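Local coordinates for protein SusD homolog (Bacteroides thetaiotaomicron, PDB 4MRU) that probably binds mucin O-glycans at the cell surface as a SusD-like outer-membrane lipoprotein, and also carries a magnesium ion, at residues G52-Y57 and E429-H434; I264-N269 and G391-I396; T309-R314 and S379-P384; N373-P378 and T397-E402. All blocks are in the same frame, centred on the assembly; numbering follows the deposited sequence.

Contact 1: G52-Y57 and E429-H434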
loop_
_atom_site.group_PDB
_atom_site.type_symbol
_atom_site.label_atom_id
_atom_site.label_comp_id
_atom_site.label_asym_id
_atom_site.label_seq_id
_atom_site.Cartn_x
_atom_site.Cartn_y
_atom_site.Cartn_z
ATOM N N GLY A 52 7.134 -2.470 -3.925
ATOM C CA GLY A 52 7.536 -3.861 -4.044
ATOM C C GLY A 52 8.717 -4.228 -3.180
ATOM O O GLY A 52 8.678 -5.237 -2.451
ATOM N N SER A 53 9.770 -3.436 -3.239
ATOM C CA SER A 53 10.954 -3.725 -2.456
ATOM C C SER A 53 10.714 -3.514 -0.951
ATOM O O SER A 53 11.176 -4.294 -0.124
ATOM C CB SER A 53 12.166 -2.857 -2.902
ATOM O OG SER A 53 12.487 -3.105 -4.253
ATOM N N TYR A 54 10.016 -2.458 -0.586
ATOM C CA TYR A 54 9.947 -2.119 0.827
ATOM C C TYR A 54 8.850 -2.913 1.569
ATOM O O TYR A 54 8.807 -2.893 2.782
ATOM C CB TYR A 54 9.768 -0.620 0.963
ATOM C CG TYR A 54 10.883 0.196 0.278
ATOM C CD1 TYR A 54 12.162 -0.344 0.101
ATOM C CD2 TYR A 54 10.681 1.506 -0.113
ATOM C CE1 TYR A 54 13.177 0.387 -0.501
ATOM C CE2 TYR A 54 11.697 2.257 -0.700
ATOM C CZ TYR A 54 12.943 1.695 -0.892
ATOM O OH TYR A 54 13.953 2.393 -1.476
ATOM N N ALA A 55 7.951 -3.571 0.833
ATOM C CA ALA A 55 6.946 -4.428 1.435
ATOM C C ALA A 55 7.415 -5.892 1.458
ATOM O O ALA A 55 6.683 -6.774 1.908
ATOM C CB ALA A 55 5.626 -4.309 0.675
ATOM N N GLY A 56 8.592 -6.178 0.925
ATOM C CA GLY A 56 9.027 -7.584 0.843
ATOM C C GLY A 56 8.284 -8.394 -0.185
ATOM O O GLY A 56 8.224 -9.640 -0.099
ATOM N N TYR A 57 7.758 -7.723 -1.222
ATOM C CA TYR A 57 6.937 -8.398 -2.233
ATOM C C TYR A 57 7.693 -8.747 -3.515
ATOM O O TYR A 57 7.462 -9.822 -4.090
ATOM C CB TYR A 57 5.765 -7.544 -2.654
ATOM C CG TYR A 57 4.606 -7.377 -1.695
ATOM C CD1 TYR A 57 4.386 -8.232 -0.612
ATOM C CD2 TYR A 57 3.656 -6.400 -1.942
ATOM C CE1 TYR A 57 3.264 -8.068 0.197
ATOM C CE2 TYR A 57 2.558 -6.227 -1.123
ATOM C CZ TYR A 57 2.370 -7.041 -0.053
ATOM O OH TYR A 57 1.278 -6.858 0.723
ATOM N N GLU A 429 0.794 0.367 0.588
ATOM C CA GLU A 429 0.043 0.206 1.842
ATOM C C GLU A 429 0.752 -0.715 2.835
ATOM O O GLU A 429 0.809 -0.389 4.021
ATOM C CB GLU A 429 -1.350 -0.330 1.587
ATOM C CG GLU A 429 -2.177 -0.555 2.857
ATOM C CD GLU A 429 -2.442 0.732 3.650
ATOM O OE1 GLU A 429 -2.260 1.861 3.141
ATOM O OE2 GLU A 429 -2.800 0.628 4.824
ATOM N N SER A 430 1.298 -1.842 2.363
ATOM C CA SER A 430 2.020 -2.778 3.211
ATOM C C SER A 430 3.302 -2.163 3.767
ATOM O O SER A 430 3.688 -2.388 4.910
ATOM C CB SER A 430 2.322 -4.051 2.435
ATOM O OG SER A 430 1.159 -4.832 2.301
ATOM N N TRP A 431 3.948 -1.329 2.970
ATOM C CA TRP A 431 5.132 -0.622 3.462
ATOM C C TRP A 431 4.751 0.327 4.603
ATOM O O TRP A 431 5.462 0.381 5.622
ATOM C CB TRP A 431 5.820 0.106 2.318
ATOM C CG TRP A 431 7.014 0.920 2.716
ATOM C CD1 TRP A 431 7.900 0.643 3.695
ATOM C CD2 TRP A 431 7.458 2.137 2.103
ATOM N NE1 TRP A 431 8.875 1.615 3.761
ATOM C CE2 TRP A 431 8.640 2.540 2.790
ATOM C CE3 TRP A 431 6.981 2.925 1.049
ATOM C CZ2 TRP A 431 9.352 3.690 2.455
ATOM C CZ3 TRP A 431 7.681 4.083 0.717
ATOM C CH2 TRP A 431 8.868 4.446 1.413
ATOM N N SER A 432 3.657 1.066 4.432
ATOM C CA SER A 432 3.239 2.013 5.454
ATOM C C SER A 432 2.906 1.264 6.700
ATOM O O SER A 432 3.272 1.674 7.781
ATOM C CB SER A 432 2.062 2.861 4.959
ATOM O OG SER A 432 2.486 3.655 3.892
ATOM N N GLU A 433 2.203 0.141 6.563
ATOM C CA GLU A 433 1.833 -0.607 7.750
ATOM C C GLU A 433 3.032 -1.257 8.455
ATOM O O GLU A 433 3.020 -1.450 9.677
ATOM C CB GLU A 433 0.768 -1.645 7.373
ATOM C CG GLU A 433 -0.569 -0.956 7.074
ATOM C CD GLU A 433 -1.101 -0.265 8.316
ATOM O OE1 GLU A 433 -1.764 -0.981 9.087
ATOM O OE2 GLU A 433 -0.778 0.944 8.559
ATOM N N HIS A 434 4.025 -1.633 7.676
ATOM C CA HIS A 434 5.273 -2.175 8.192
ATOM C C HIS A 434 6.047 -1.101 8.946
ATOM O O HIS A 434 6.510 -1.318 10.055
ATOM C CB HIS A 434 6.150 -2.815 7.075
ATOM C CG HIS A 434 7.525 -3.183 7.549
ATOM N ND1 HIS A 434 7.793 -4.348 8.233
ATOM C CD2 HIS A 434 8.680 -2.480 7.550
ATOM C CE1 HIS A 434 9.053 -4.354 8.623
ATOM N NE2 HIS A 434 9.627 -3.251 8.189
#

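Contact 2: I264-N269 and G391-I396. With EDO (1,2-ethanediol), chain I.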
loop_
_atom_site.group_PDB
_atom_site.type_symbol
_atom_site.label_atom_id
_atom_site.label_comp_id
_atom_site.label_asym_id
_atom_site.label_seq_id
_atom_site.Cartn_x
_atom_site.Cartn_y
_atom_site.Cartn_z
ATOM N N ILE A 264 7.797 -12.708 1.310
ATOM C CA ILE A 264 6.429 -13.217 1.177
ATOM C C ILE A 264 6.419 -14.737 0.914
ATOM O O ILE A 264 5.559 -15.460 1.429
ATOM C CB ILE A 264 5.616 -12.454 0.133
ATOM C CG1 ILE A 264 4.134 -12.878 0.256
ATOM C CG2 ILE A 264 6.172 -12.674 -1.281
ATOM C CD1 ILE A 264 3.169 -11.910 -0.338
ATOM N N ILE A 265 7.415 -15.240 0.199
ATOM C CA ILE A 265 7.555 -16.686 0.027
ATOM C C ILE A 265 7.920 -17.443 1.327
ATOM O O ILE A 265 7.403 -18.542 1.564
ATOM C CB ILE A 265 8.583 -17.003 -1.074
ATOM C CG1 ILE A 265 8.133 -16.414 -2.397
ATOM C CG2 ILE A 265 8.775 -18.504 -1.220
ATOM C CD1 ILE A 265 6.927 -17.081 -3.005
ATOM N N CYS A 266 8.797 -16.881 2.162
ATOM C CA CYS A 266 9.134 -17.499 3.435
ATOM C C CYS A 266 7.914 -17.696 4.319
ATOM O O CYS A 266 7.713 -18.773 4.893
ATOM C CB CYS A 266 10.137 -16.646 4.228
ATOM S SG CYS A 266 11.805 -16.742 3.580
ATOM N N TYR A 267 7.095 -16.653 4.444
ATOM C CA TYR A 267 5.901 -16.771 5.223
ATOM C C TYR A 267 4.907 -17.771 4.581
ATOM O O TYR A 267 4.439 -18.657 5.252
ATOM C CB TYR A 267 5.194 -15.434 5.379
ATOM C CG TYR A 267 5.813 -14.498 6.376
ATOM C CD1 TYR A 267 6.931 -13.721 6.056
ATOM C CD2 TYR A 267 5.272 -14.375 7.670
ATOM C CE1 TYR A 267 7.469 -12.839 6.960
ATOM C CE2 TYR A 267 5.833 -13.513 8.584
ATOM C CZ TYR A 267 6.919 -12.759 8.246
ATOM O OH TYR A 267 7.408 -11.896 9.187
HETATM N N MSE A 268 4.604 -17.607 3.294
HETATM C CA MSE A 268 3.503 -18.376 2.663
HETATM C C MSE A 268 3.916 -19.825 2.418
HETATM O O MSE A 268 3.052 -20.716 2.507
HETATM C CB MSE A 268 3.021 -17.709 1.385
HETATM C CG MSE A 268 2.181 -16.485 1.700
HETATM SE SE MSE A 268 1.612 -15.553 0.073
HETATM C CE MSE A 268 -0.091 -16.586 -0.261
ATOM N N ASN A 269 5.179 -20.111 2.132
ATOM C CA ASN A 269 5.646 -21.520 2.123
ATOM C C ASN A 269 5.660 -22.133 3.534
ATOM O O ASN A 269 5.293 -23.282 3.710
ATOM C CB ASN A 269 7.027 -21.694 1.504
ATOM C CG ASN A 269 7.008 -21.659 -0.010
ATOM O OD1 ASN A 269 5.952 -21.633 -0.672
ATOM N ND2 ASN A 269 8.175 -21.683 -0.570
ATOM N N GLY A 391 18.282 -17.069 7.667
ATOM C CA GLY A 391 17.288 -17.547 8.608
ATOM C C GLY A 391 15.914 -16.949 8.404
ATOM O O GLY A 391 15.719 -16.005 7.657
ATOM N N SER A 392 14.934 -17.535 9.070
ATOM C CA SER A 392 13.589 -17.114 8.979
ATOM C C SER A 392 13.419 -15.662 9.445
ATOM O O SER A 392 14.014 -15.256 10.405
ATOM C CB SER A 392 12.733 -18.020 9.883
ATOM O OG SER A 392 11.420 -17.543 9.859
ATOM N N PRO A 393 12.496 -14.908 8.833
ATOM C CA PRO A 393 12.250 -13.531 9.257
ATOM C C PRO A 393 11.448 -13.390 10.554
ATOM O O PRO A 393 11.519 -12.331 11.185
ATOM C CB PRO A 393 11.433 -12.950 8.099
ATOM C CG PRO A 393 10.764 -14.133 7.482
ATOM C CD PRO A 393 11.735 -15.263 7.625
ATOM N N ALA A 394 10.684 -14.428 10.933
ATOM C CA ALA A 394 9.763 -14.337 12.080
ATOM C C ALA A 394 9.356 -15.697 12.555
ATOM O O ALA A 394 9.513 -16.697 11.832
ATOM C CB ALA A 394 8.524 -13.530 11.687
ATOM N N ASN A 395 8.774 -15.765 13.745
ATOM C CA ASN A 395 8.210 -17.032 14.200
ATOM C C ASN A 395 6.690 -16.964 14.382
ATOM O O ASN A 395 6.088 -17.941 14.758
ATOM C CB ASN A 395 8.914 -17.499 15.469
ATOM C CG ASN A 395 8.560 -16.677 16.679
ATOM O OD1 ASN A 395 7.884 -15.642 16.608
ATOM N ND2 ASN A 395 8.993 -17.162 17.824
ATOM N N ILE A 396 6.082 -15.846 14.013
ATOM C CA ILE A 396 4.639 -15.646 14.132
ATOM C C ILE A 396 3.828 -16.712 13.386
ATOM O O ILE A 396 4.055 -17.002 12.226
ATOM C CB ILE A 396 4.191 -14.227 13.657
ATOM C CG1 ILE A 396 2.717 -13.920 14.041
ATOM C CG2 ILE A 396 4.395 -14.039 12.158
ATOM C CD1 ILE A 396 2.471 -13.843 15.531
HETATM C C1 EDO I . 10.859 -20.767 1.910
HETATM O O1 EDO I . 10.563 -22.014 1.255
HETATM C C2 EDO I . 11.956 -19.997 1.177
HETATM O O2 EDO I . 13.223 -20.712 1.046
#

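Contact 3: T309-R314 and S379-P384. With EDO (1,2-ethanediol), chain I.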
loop_
_atom_site.group_PDB
_atom_site.type_symbol
_atom_site.label_atom_id
_atom_site.label_comp_id
_atom_site.label_asym_id
_atom_site.label_seq_id
_atom_site.Cartn_x
_atom_site.Cartn_y
_atom_site.Cartn_z
ATOM N N THR A 309 14.324 -16.592 -14.477
ATOM C CA THR A 309 13.839 -17.988 -14.554
ATOM C C THR A 309 13.923 -18.769 -13.235
ATOM O O THR A 309 13.266 -19.782 -13.104
ATOM C CB THR A 309 14.581 -18.783 -15.643
ATOM O OG1 THR A 309 15.985 -18.786 -15.366
ATOM C CG2 THR A 309 14.320 -18.189 -17.071
ATOM N N SER A 310 14.697 -18.306 -12.267
ATOM C CA SER A 310 14.912 -19.092 -11.043
ATOM C C SER A 310 13.956 -18.757 -9.907
ATOM O O SER A 310 13.970 -19.418 -8.863
ATOM C CB SER A 310 16.330 -18.875 -10.548
ATOM O OG SER A 310 17.227 -19.297 -11.551
ATOM N N TYR A 311 13.190 -17.680 -10.080
ATOM C CA TYR A 311 12.282 -17.192 -9.053
ATOM C C TYR A 311 10.866 -17.048 -9.606
ATOM O O TYR A 311 10.672 -16.758 -10.765
ATOM C CB TYR A 311 12.770 -15.848 -8.490
ATOM C CG TYR A 311 14.167 -15.984 -7.971
ATOM C CD1 TYR A 311 14.413 -16.613 -6.761
ATOM C CD2 TYR A 311 15.239 -15.472 -8.679
ATOM C CE1 TYR A 311 15.705 -16.771 -6.288
ATOM C CE2 TYR A 311 16.530 -15.627 -8.224
ATOM C CZ TYR A 311 16.764 -16.289 -7.027
ATOM O OH TYR A 311 18.050 -16.445 -6.565
ATOM N N SER A 312 9.897 -17.271 -8.737
ATOM C CA SER A 312 8.489 -17.117 -9.067
ATOM C C SER A 312 8.194 -15.693 -9.543
ATOM O O SER A 312 8.785 -14.741 -9.045
ATOM C CB SER A 312 7.626 -17.440 -7.842
ATOM O OG SER A 312 7.704 -18.794 -7.502
ATOM N N ASN A 313 7.232 -15.587 -10.447
ATOM C CA ASN A 313 6.577 -14.336 -10.813
ATOM C C ASN A 313 5.274 -14.193 -10.055
ATOM O O ASN A 313 4.760 -15.164 -9.521
ATOM C CB ASN A 313 6.275 -14.342 -12.315
ATOM C CG ASN A 313 5.936 -12.974 -12.876
ATOM O OD1 ASN A 313 5.935 -11.964 -12.189
ATOM N ND2 ASN A 313 5.622 -12.957 -14.141
ATOM N N ARG A 314 4.725 -12.993 -9.986
ATOM C CA ARG A 314 3.334 -12.918 -9.657
ATOM C C ARG A 314 2.516 -13.517 -10.797
ATOM O O ARG A 314 2.958 -13.549 -11.916
ATOM C CB ARG A 314 2.895 -11.477 -9.321
ATOM C CG ARG A 314 2.961 -10.470 -10.409
ATOM C CD ARG A 314 2.520 -9.099 -9.845
ATOM N NE ARG A 314 1.057 -9.000 -9.758
ATOM C CZ ARG A 314 0.366 -7.859 -9.855
ATOM N NH1 ARG A 314 0.980 -6.683 -9.978
ATOM N NH2 ARG A 314 -0.940 -7.890 -9.824
ATOM N N SER A 379 9.127 -19.891 7.025
ATOM C CA SER A 379 10.291 -20.715 6.750
ATOM C C SER A 379 11.584 -19.892 6.773
ATOM O O SER A 379 11.578 -18.669 6.561
ATOM C CB SER A 379 10.147 -21.389 5.395
ATOM O OG SER A 379 9.243 -22.452 5.493
ATOM N N GLY A 380 12.689 -20.584 6.986
ATOM C CA GLY A 380 13.995 -20.032 6.650
ATOM C C GLY A 380 14.075 -19.775 5.135
ATOM O O GLY A 380 13.347 -20.376 4.356
ATOM N N TYR A 381 14.944 -18.868 4.711
ATOM C CA TYR A 381 15.093 -18.583 3.279
ATOM C C TYR A 381 16.187 -19.408 2.625
ATOM O O TYR A 381 17.370 -19.236 2.925
ATOM C CB TYR A 381 15.383 -17.112 3.032
ATOM C CG TYR A 381 15.608 -16.856 1.553
ATOM C CD1 TYR A 381 14.673 -17.215 0.610
ATOM C CD2 TYR A 381 16.745 -16.220 1.114
ATOM C CE1 TYR A 381 14.886 -17.002 -0.744
ATOM C CE2 TYR A 381 16.985 -16.023 -0.226
ATOM C CZ TYR A 381 16.058 -16.399 -1.160
ATOM O OH TYR A 381 16.320 -16.131 -2.491
ATOM N N THR A 382 15.821 -20.324 1.729
ATOM C CA THR A 382 16.846 -21.028 0.925
ATOM C C THR A 382 16.849 -20.454 -0.466
ATOM O O THR A 382 15.880 -20.610 -1.208
ATOM C CB THR A 382 16.604 -22.546 0.889
ATOM O OG1 THR A 382 16.574 -23.044 2.239
ATOM C CG2 THR A 382 17.700 -23.261 0.116
ATOM N N ASP A 383 17.938 -19.766 -0.828
ATOM C CA ASP A 383 18.111 -19.233 -2.175
ATOM C C ASP A 383 18.409 -20.395 -3.110
ATOM O O ASP A 383 19.429 -21.051 -2.958
ATOM C CB ASP A 383 19.236 -18.227 -2.159
ATOM C CG ASP A 383 19.488 -17.564 -3.516
ATOM O OD1 ASP A 383 18.795 -17.899 -4.511
ATOM O OD2 ASP A 383 20.431 -16.719 -3.569
ATOM N N PRO A 384 17.532 -20.674 -4.086
ATOM C CA PRO A 384 17.836 -21.778 -4.998
ATOM C C PRO A 384 19.143 -21.571 -5.773
ATOM O O PRO A 384 19.729 -22.550 -6.213
ATOM C CB PRO A 384 16.633 -21.771 -5.974
ATOM C CG PRO A 384 16.147 -20.319 -5.938
ATOM C CD PRO A 384 16.290 -19.969 -4.483
HETATM C C1 EDO I . 10.859 -20.767 1.910
HETATM O O1 EDO I . 10.563 -22.014 1.255
HETATM C C2 EDO I . 11.956 -19.997 1.177
HETATM O O2 EDO I . 13.223 -20.712 1.046
HETATM O O HOH W 1 18.014 -14.337 -3.862
HETATM O O HOH W 2 20.284 -14.968 -5.751
#

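Contact 4: N373-P378 and T397-E402. With MG (magnesium ion), chain C; EDO (1,2-ethanediol), chain L.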
loop_
_atom_site.group_PDB
_atom_site.type_symbol
_atom_site.label_atom_id
_atom_site.label_comp_id
_atom_site.label_asym_id
_atom_site.label_seq_id
_atom_site.Cartn_x
_atom_site.Cartn_y
_atom_site.Cartn_z
ATOM N N ASN A 373 -5.962 -22.509 12.191
ATOM C CA ASN A 373 -5.406 -23.177 13.340
ATOM C C ASN A 373 -3.966 -23.584 13.181
ATOM O O ASN A 373 -3.448 -24.376 13.974
ATOM C CB ASN A 373 -6.249 -24.409 13.640
ATOM C CG ASN A 373 -7.619 -24.029 14.148
ATOM O OD1 ASN A 373 -7.771 -23.158 14.977
ATOM N ND2 ASN A 373 -8.642 -24.686 13.605
ATOM N N SER A 374 -3.306 -23.072 12.147
ATOM C CA SER A 374 -1.942 -23.462 11.868
ATOM C C SER A 374 -1.003 -22.922 12.932
ATOM O O SER A 374 -1.128 -21.760 13.373
ATOM C CB SER A 374 -1.496 -22.941 10.487
ATOM O OG SER A 374 -0.111 -23.151 10.293
ATOM N N ILE A 375 -0.036 -23.761 13.320
ATOM C CA ILE A 375 1.040 -23.347 14.236
ATOM C C ILE A 375 2.395 -23.463 13.566
ATOM O O ILE A 375 3.407 -23.470 14.225
ATOM C CB ILE A 375 0.979 -24.148 15.545
ATOM C CG1 ILE A 375 1.074 -25.659 15.307
ATOM C CG2 ILE A 375 -0.304 -23.781 16.276
ATOM C CD1 ILE A 375 1.310 -26.434 16.600
ATOM N N ALA A 376 2.392 -23.518 12.223
ATOM C CA ALA A 376 3.645 -23.542 11.455
ATOM C C ALA A 376 4.302 -22.169 11.451
ATOM O O ALA A 376 3.617 -21.158 11.404
ATOM C CB ALA A 376 3.385 -23.968 10.021
ATOM N N SER A 377 5.623 -22.152 11.487
ATOM C CA SER A 377 6.390 -20.921 11.454
ATOM C C SER A 377 6.727 -20.523 10.026
ATOM O O SER A 377 6.849 -21.386 9.161
ATOM C CB SER A 377 7.697 -21.075 12.225
ATOM O OG SER A 377 7.429 -20.889 13.611
ATOM N N PRO A 378 6.965 -19.230 9.800
ATOM C CA PRO A 378 7.532 -18.809 8.516
ATOM C C PRO A 378 8.849 -19.551 8.267
ATOM O O PRO A 378 9.555 -19.891 9.205
ATOM C CB PRO A 378 7.740 -17.315 8.704
ATOM C CG PRO A 378 6.679 -16.936 9.716
ATOM C CD PRO A 378 6.678 -18.079 10.681
ATOM N N THR A 397 2.862 -17.288 14.086
ATOM C CA THR A 397 1.976 -18.282 13.493
ATOM C C THR A 397 0.643 -17.698 13.179
ATOM O O THR A 397 0.292 -16.586 13.624
ATOM C CB THR A 397 1.765 -19.446 14.462
ATOM O OG1 THR A 397 1.130 -18.952 15.622
ATOM C CG2 THR A 397 3.104 -20.108 14.873
ATOM N N VAL A 398 -0.150 -18.449 12.433
ATOM C CA VAL A 398 -1.503 -17.987 12.066
ATOM C C VAL A 398 -2.501 -18.078 13.220
ATOM O O VAL A 398 -3.310 -17.167 13.427
ATOM C CB VAL A 398 -2.089 -18.783 10.898
ATOM C CG1 VAL A 398 -3.486 -18.268 10.558
ATOM C CG2 VAL A 398 -1.178 -18.698 9.674
ATOM N N LYS A 399 -2.415 -19.146 13.991
ATOM C CA LYS A 399 -3.421 -19.398 15.029
ATOM C C LYS A 399 -3.475 -18.274 16.089
ATOM O O LYS A 399 -2.470 -17.913 16.707
ATOM C CB LYS A 399 -3.184 -20.763 15.688
ATOM C CG LYS A 399 -4.261 -21.217 16.687
ATOM C CD LYS A 399 -3.964 -22.603 17.234
ATOM C CE LYS A 399 -5.064 -23.153 18.134
ATOM N NZ LYS A 399 -5.210 -22.299 19.349
ATOM N N TRP A 400 -4.681 -17.782 16.326
ATOM C CA TRP A 400 -4.931 -16.709 17.320
ATOM C C TRP A 400 -4.442 -17.076 18.728
ATOM O O TRP A 400 -4.596 -18.212 19.181
ATOM C CB TRP A 400 -6.425 -16.335 17.333
ATOM C CG TRP A 400 -6.757 -15.158 18.213
ATOM C CD1 TRP A 400 -7.244 -15.194 19.493
ATOM C CD2 TRP A 400 -6.591 -13.781 17.885
ATOM N NE1 TRP A 400 -7.386 -13.923 19.972
ATOM C CE2 TRP A 400 -7.017 -13.040 18.987
ATOM C CE3 TRP A 400 -6.114 -13.105 16.760
ATOM C CZ2 TRP A 400 -7.001 -11.639 18.999
ATOM C CZ3 TRP A 400 -6.148 -11.704 16.747
ATOM C CH2 TRP A 400 -6.579 -10.999 17.854
ATOM N N ASN A 401 -3.817 -16.111 19.403
ATOM C CA ASN A 401 -3.337 -16.315 20.756
ATOM C C ASN A 401 -4.475 -15.899 21.669
ATOM O O ASN A 401 -4.821 -14.737 21.723
ATOM C CB ASN A 401 -2.080 -15.509 21.044
ATOM C CG ASN A 401 -1.513 -15.778 22.431
ATOM O OD1 ASN A 401 -2.255 -15.980 23.391
ATOM N ND2 ASN A 401 -0.210 -15.709 22.555
ATOM N N GLU A 402 -5.023 -16.838 22.404
ATOM C CA GLU A 402 -6.262 -16.612 23.184
ATOM C C GLU A 402 -6.072 -15.703 24.388
ATOM O O GLU A 402 -7.042 -15.371 25.077
ATOM C CB GLU A 402 -6.831 -17.960 23.627
ATOM C CG GLU A 402 -7.258 -18.892 22.493
ATOM C CD GLU A 402 -8.383 -18.368 21.618
ATOM O OE1 GLU A 402 -9.209 -17.511 22.056
ATOM O OE2 GLU A 402 -8.494 -18.865 20.472
HETATM MG MG MG C . -9.290 -22.132 16.110
HETATM C C1 EDO L . -1.682 -21.548 20.598
HETATM O O1 EDO L . -2.850 -20.733 20.330
HETATM C C2 EDO L . -1.996 -22.869 21.298
HETATM O O2 EDO L . -2.988 -23.655 20.600
HETATM O O HOH W 3 -10.648 -23.670 15.592
HETATM O O HOH W 4 1.023 -20.841 11.303
HETATM O O HOH W 5 -8.558 -23.176 17.861
HETATM O O HOH W 6 -8.028 -20.517 16.504
HETATM O O HOH W 7 -10.844 -21.179 17.229
HETATM O O HOH W 8 -9.877 -21.087 14.381
#

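Contact 1: G52-Y57 and E429-H434
Tyr54 and Trp431 run alongside each other in the same direction, from two neighbouring helices. Trp431 turns one face of its indole to Tyr54: CB of Tyr54 sits over the Trp431 five-membered ring, 3.5 Å from its centroid and 7° off the ring normal, a CH-pi contact. Further out, Tyr54 CD2 lies near the rim of the same face, and the edge of Tyr54 turns to the face of the Trp431 six-membered ring, centroids 4.9 Å apart and planes at 53°. With chi1 at 177°, Trp431 CG points away from its own amide nitrogen, which lays the indole alongside the tyrosine. Both polar ends are held from outside: Trp431 NE1 by Met459 O and Tyr54 OH by Tyr69 O. Were Trp431 replaced by an alanine, Tyr54 would probably lose the face it rests on and Met459 O its indole donor. On the other flank Ala55 CB lies 3.8 Å from Ser430 CB and over the centre of the Tyr57 ring. Helix 40-54 ends in a Schellman motif at Gly56, and the turn brings the Tyr57 ring face against Ala55 CB. Ser430 OG donates to Tyr57 OH across 2.6 Å, and that hydroxyl also bonds to Trp420 O of helix 408-423. The buried interface of this TPR-like fold is thus mainly aromatic and apolar, with Ser430 OG, Tyr57 OH and Trp420 O in a short chain and Tyr54 OH satisfied separately.

Contact 2: I264-N269 and G391-I396
Tyr267 reaches from helix 262-270 across to Pro393, Ala394 and Ile396, three residues of the long loop ahead of helix 408-423. From its CB the ring leaves with CG anti to the carbonyl carbon (chi1 -77°), a turn that carries the far end of the side chain to the loop. CD1 is already near the proline ring, and CE1 touches it: Tyr267 CE1 to Pro393 CG is 3.6 Å, the two side chains running antiparallel past one another. At the other side of the ring, CE2 is met in the plane of the ring, at its edge, by Ile396 CG2 at 3.9 Å. Near the tip, Tyr267 CZ has Ala394 CB at 3.9 Å, and the same methyl approaches Tyr267 OH to 3.2 Å. The hydroxyl itself bonds to Lys441 O, while Trp420 of helix 408-423 meets the ring edge-to-face. One residue back, Cys266 CB adds a looser touch on Pro393 CD at 4.0 Å. The chemistry is that of hydrocarbon packing: the loop offers a proline ring and two methyl groups to the tyrosine, and the hydroxyl reaches past them to a backbone carbonyl, so its polarity is answered without any help from residues 391-396.

Contact 3: T309-R314 and S379-P384
Tyr311 OH is gripped from several directions: it donates to Asp383 OD1 across 2.6 Å, takes a bond from water 2 at 2.8 Å, and has a weak one from water 1. The aspartate oxygen is met on its syn side, 26° out of the carboxylate plane, and lies at the edge of the phenol, in the ring plane. Water 2 also donates to Asp383 OD2, bridging the pair, and water 1 donates to Tyr381 OH at 2.8 Å, a hydroxyl also hydrogen-bonded to Gly293 O. Backbone amides hold the carboxylate, Leu385 N at OD1 with Ser387 N and Tyr388 N at OD2, a setting likely to keep it ionised. Back from the polar tip, Tyr311 CE1 packs on Pro384 CG at 3.6 Å, while Ser310 CB lies over one face of the ring, toward its rim. A phenylalanine in place of Tyr311 would probably keep the proline contact but leave Asp383 OD1 without its hydroxyl donor and water 2 without one of its acceptors. The contact joins two loops, one following helix 304-309 and the other preceding helix 408-423; Tyr311 also rests on Arg259 of strand 258-260, and Tyr381 packs on Ala262 and Cys266 of helix 262-270.

Contact 4: N373-P378 and T397-E402
Asn373 and Lys399 cross at the edge of an octahedral magnesium site, in which Asn373 OD1 and five waters make up the six ligands. Water 3, one of the five, also accepts a bond from Asn373 ND2 at 3.0 Å, so amide oxygen and nitrogen both face the hydrated ion and the amide is held against turning. Lys399 CE passes 4.2 Å from Asn373 OD1, but its NZ bends away to both oxygens of a bound ethanediol. Next outward, a backbone bond beside Asn373 joins two irregular pieces of one loop and probably steadies it: Lys399 N to Ser374 O at 3.0 Å, with a C=O...N angle of 159° in the carbonyl plane. Packing flanks this bond, Ile375 CG2 lying alongside Lys399 CD and Thr397 CG2 reaching to 3.4 Å from Ile375 O. Further out, Trp400 seats the second piece against helix 348-363, where its ring meets Tyr352, and Thr397 O is held by Arg414 of helix 408-423. A water bridge completes the pairing: water 4 accepts from Val398 N, hydrogen-bonds Ser374 OG and donates to Ala376 O at 2.6 Å.

Overall arrangement
From the N terminus, the end of helix 40-54 meets helix 427-437, so contact 1 closes the widest loop and encloses the other three. Helix 262-270 then opens contact 2, closed at 391-396, and contact 3 falls within it, running from 309-314 to 379-384. Contact 4, from 373-378 to 397-402, crosses both, since its first segment precedes and its second follows the closing segments of contacts 2 and 3. The loop between helices 368-371 and 408-423 is thereby tied to helix 262-270, to the loop after helix 304-309 and to itself. Contacts 1 and 2 touch through Tyr57 and Ile264; Cys266 and Ser379 join contacts 2 and 3.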